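Local coordinates for protein betaine aldehyde dehydrogenase (Staphylococcus aureus subsp. aureus COL, PDB 4QTO) that oxidises betaine aldehyde to glycine betaine, probably with NAD+ as the hydride acceptor, as a four-chain aldehyde dehydrogenase with a Rossmann fold, at residues 437-442 with 483-488. Residues are numbered along the deposited sequence; the frame is centred on the assembly and turned at random.
With NA (sodium ion), chain E.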
ATOM      1  N   ASP A 437     -21.364  14.174  21.592  1.00 14.38           N
ATOM      2  CA  ASP A 437     -22.808  14.431  21.621  1.00 14.54           C
ATOM      3  C   ASP A 437     -23.174  15.594  20.694  1.00 14.77           C
ATOM      4  O   ASP A 437     -23.450  16.726  21.149  1.00 15.15           O
ATOM      5  CB  ASP A 437     -23.269  14.750  23.041  1.00 15.78           C
ATOM      6  CG  ASP A 437     -24.783  14.869  23.150  1.00 18.22           C
ATOM      7  OD1 ASP A 437     -25.472  14.325  22.276  1.00 18.39           O
ATOM      8  OD2 ASP A 437     -25.295  15.503  24.127  1.00 18.98           O
ATOM      9  N   SER A 438     -23.062  15.347  19.388  1.00 14.91           N
ATOM     10  CA  SER A 438     -23.498  16.299  18.366  1.00 14.70           C
ATOM     11  C   SER A 438     -23.745  15.461  17.133  1.00 13.60           C
ATOM     12  O   SER A 438     -23.395  14.268  17.085  1.00 13.98           O
ATOM     13  CB  SER A 438     -22.489  17.441  18.013  1.00 17.97           C
ATOM     14  OG  SER A 438     -21.570  17.107  17.005  1.00 13.62           O
ATOM     15  N   ILE A 439     -24.358  16.073  16.137  1.00 12.71           N
ATOM     16  CA  ILE A 439     -24.604  15.354  14.894  1.00 12.89           C
ATOM     17  C   ILE A 439     -23.397  15.387  13.985  1.00 12.49           C
ATOM     18  O   ILE A 439     -23.410  14.694  12.956  1.00 11.68           O
ATOM     19  CB  ILE A 439     -25.807  15.947  14.111  1.00 14.03           C
ATOM     20  CG1 ILE A 439     -25.533  17.393  13.656  1.00 15.76           C
ATOM     21  CG2 ILE A 439     -27.082  15.901  14.949  1.00 16.54           C
ATOM     22  CD1 ILE A 439     -26.572  17.945  12.680  1.00 17.87           C
ATOM     23  N   TYR A 440     -22.366  16.150  14.355  1.00 11.73           N
ATOM     24  CA  TYR A 440     -21.227  16.396  13.503  1.00 10.94           C
ATOM     25  C   TYR A 440     -20.033  15.510  13.829  1.00 10.51           C
ATOM     26  O   TYR A 440     -20.080  14.697  14.753  1.00 12.34           O
ATOM     27  CB  TYR A 440     -20.856  17.875  13.589  1.00 11.98           C
ATOM     28  CG  TYR A 440     -21.889  18.806  12.933  1.00 14.37           C
ATOM     29  CD1 TYR A 440     -21.974  18.875  11.550  1.00 17.15           C
ATOM     30  CD2 TYR A 440     -22.677  19.619  13.674  1.00 19.34           C
ATOM     31  CE1 TYR A 440     -22.851  19.727  10.914  1.00 22.00           C
ATOM     32  CE2 TYR A 440     -23.568  20.495  13.045  1.00 17.83           C
ATOM     33  CZ  TYR A 440     -23.648  20.529  11.674  1.00 18.32           C
ATOM     34  OH  TYR A 440     -24.490  21.379  10.973  1.00 23.00           O
ATOM     35  N   GLY A 441     -18.955  15.667  13.074  1.00  9.14           N
ATOM     36  CA  GLY A 441     -17.775  14.825  13.289  1.00  9.23           C
ATOM     37  C   GLY A 441     -16.572  15.221  12.466  1.00  8.84           C
ATOM     38  O   GLY A 441     -15.858  14.346  11.951  1.00  8.46           O
ATOM     39  N   LEU A 442     -16.306  16.513  12.340  1.00  8.60           N
ATOM     40  CA  LEU A 442     -15.224  16.966  11.447  1.00  8.75           C
ATOM     41  C   LEU A 442     -13.831  17.021  12.048  1.00  9.00           C
ATOM     42  O   LEU A 442     -12.894  16.356  11.560  1.00  7.78           O
ATOM     43  CB  LEU A 442     -15.568  18.332  10.836  1.00 10.00           C
ATOM     44  CG  LEU A 442     -14.612  18.828   9.762  1.00 10.07           C
ATOM     45  CD1 LEU A 442     -14.597  17.902   8.555  1.00 10.60           C
ATOM     46  CD2 LEU A 442     -15.035  20.215   9.289  1.00 11.93           C
ATOM     47  N   TYR A 483     -16.899  12.493  10.033  1.00 10.42           N
ATOM     48  CA  TYR A 483     -17.794  11.431  10.483  1.00 10.08           C
ATOM     49  C   TYR A 483     -19.204  12.010  10.524  1.00 10.86           C
ATOM     50  O   TYR A 483     -19.407  13.243  10.542  1.00  9.84           O
ATOM     51  CB  TYR A 483     -17.437  10.958  11.909  1.00 10.68           C
ATOM     52  CG  TYR A 483     -16.187  10.137  12.179  1.00 11.65           C
ATOM     53  CD1 TYR A 483     -14.937  10.469  11.642  1.00 11.97           C
ATOM     54  CD2 TYR A 483     -16.252   9.032  13.032  1.00 12.06           C
ATOM     55  CE1 TYR A 483     -13.790   9.740  11.946  1.00 11.81           C
ATOM     56  CE2 TYR A 483     -15.105   8.298  13.347  1.00 12.32           C
ATOM     57  CZ  TYR A 483     -13.883   8.670  12.807  1.00 12.31           C
ATOM     58  OH  TYR A 483     -12.715   7.973  13.115  1.00 13.19           O
ATOM     59  N   LYS A 484     -20.208  11.136  10.569  1.00 10.65           N
ATOM     60  CA  LYS A 484     -21.570  11.549  10.833  1.00 11.74           C
ATOM     61  C   LYS A 484     -22.061  12.621   9.866  1.00 11.20           C
ATOM     62  O   LYS A 484     -21.876  12.462   8.652  1.00 10.61           O
ATOM     63  CB  LYS A 484     -21.672  11.918  12.340  1.00 12.97           C
ATOM     64  CG  LYS A 484     -21.344  10.739  13.278  1.00 14.45           C
ATOM     65  CD  LYS A 484     -20.830  11.164  14.662  1.00 16.97           C
ATOM     66  CE  LYS A 484     -21.816  12.056  15.383  1.00 17.83           C
ATOM     67  NZ  LYS A 484     -21.252  12.513  16.704  1.00 19.55           N
ATOM     68  N   GLN A 485     -22.720  13.689  10.344  1.00 10.95           N
ATOM     69  CA  GLN A 485     -23.321  14.638   9.431  1.00 10.82           C
ATOM     70  C   GLN A 485     -22.335  15.680   8.901  1.00 10.20           C
ATOM     71  O   GLN A 485     -22.740  16.586   8.172  1.00 11.45           O
ATOM     72  CB  GLN A 485     -24.583  15.277   9.977  1.00 12.57           C
ATOM     73  CG  GLN A 485     -25.642  14.249  10.408  1.00 14.08           C
ATOM     74  CD  GLN A 485     -27.048  14.815  10.471  1.00 17.70           C
ATOM     75  OE1 GLN A 485     -27.426  15.633   9.670  1.00 20.96           O
ATOM     76  NE2 GLN A 485     -27.817  14.363  11.431  1.00 22.35           N
ATOM     77  N   SER A 486     -21.059  15.530   9.232  1.00  9.47           N
ATOM     78  CA  SER A 486     -20.054  16.445   8.693  1.00  9.46           C
ATOM     79  C   SER A 486     -19.678  16.130   7.253  1.00 10.02           C
ATOM     80  O   SER A 486     -18.997  16.923   6.614  1.00  9.85           O
ATOM     81  CB  SER A 486     -18.828  16.532   9.582  1.00  9.22           C
ATOM     82  OG  SER A 486     -19.135  17.316  10.735  1.00  9.34           O
ATOM     83  N   GLY A 487     -20.084  14.972   6.738  1.00  9.58           N
ATOM     84  CA  GLY A 487     -19.792  14.656   5.351  1.00 10.30           C
ATOM     85  C   GLY A 487     -19.785  13.205   4.964  1.00 10.08           C
ATOM     86  O   GLY A 487     -20.196  12.336   5.730  1.00 10.26           O
ATOM     87  N   ILE A 488     -19.375  12.982   3.720  1.00  8.82           N
ATOM     88  CA  ILE A 488     -19.140  11.671   3.134  1.00  8.42           C
ATOM     89  C   ILE A 488     -17.831  11.803   2.362  1.00  8.40           C
ATOM     90  O   ILE A 488     -17.674  12.708   1.529  1.00  8.17           O
ATOM     91  CB  ILE A 488     -20.283  11.221   2.204  1.00  8.62           C
ATOM     92  CG1 ILE A 488     -21.545  10.950   3.042  1.00  9.05           C
ATOM     93  CG2 ILE A 488     -19.896   9.981   1.399  1.00  8.88           C
ATOM     94  CD1 ILE A 488     -22.772  10.634   2.246  1.00  9.53           C
TER
HETATM   95 NA    NA E 501     -21.477  10.876   7.011  1.00 11.27          NA
HETATM   96  O   HOH W   1     -18.593  13.222  16.695  1.00 19.55           O
HETATM   97  O   HOH W   2     -22.107   8.820   8.157  1.00 11.54           O
HETATM   98  O   HOH W   3     -19.181  10.122   7.267  1.00 12.81           O
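Lys484 lies along the backbone of 437-442, the loop leading from helix 428-436 into strand 443-447 of the seven-stranded sheet. Its own segment, 483-488, feeds strand 487-488, which pairs antiparallel with strand 275-279, so the contact ties two sheets of the aldehyde dehydrogenase fold together. Followed outward, Lys484 CB packs against the carbonyl oxygen of Ile439, and CD lies near that of Tyr440. The bend about the CG-CD bond (chi3 58°) carries CE between Ser438 O and Tyr440 O, 3.2 Å from each. At the tip, NZ donates to Ser438 O at 2.8 Å, with the nitrogen tilted from the carbonyl plane, and only weakly to Tyr440 O at 3.2 Å. Water 1 accepts from NZ and lies within hydrogen-bonding distance of Tyr440 O, and Asn436 O adds another weak bond to NZ. The ammonium is thus gripped by neutral oxygens.

Backbone bonds set the register, with Gln485 N to Ile439 O at 2.9 Å, and Tyr483 N to Gly441 O. Ser438 OG accepts from Tyr440 N, closing an ST turn. The side chain of Gln485 crosses that of Ile439 at a slant, NE2 lying 3.7 Å from Ile439 CB, while its OE1 is held by Lys263. Ser486 OG, placed beside its own backbone N (chi1 -75°), accepts from Gly441 N in a nearly straight bond (2.9 Å, 165°). It also bonds to Gly281 O and meets the Tyr440 ring at its edge, near the ring plane.

A sodium ion sits at the subunit interface, where Val273 O of the second subunit joins waters 2 and 3 in the coordination shell; the remaining ligands are the carbonyl oxygens Lys484 O and Gly487 O, each 2.3 Å from the metal.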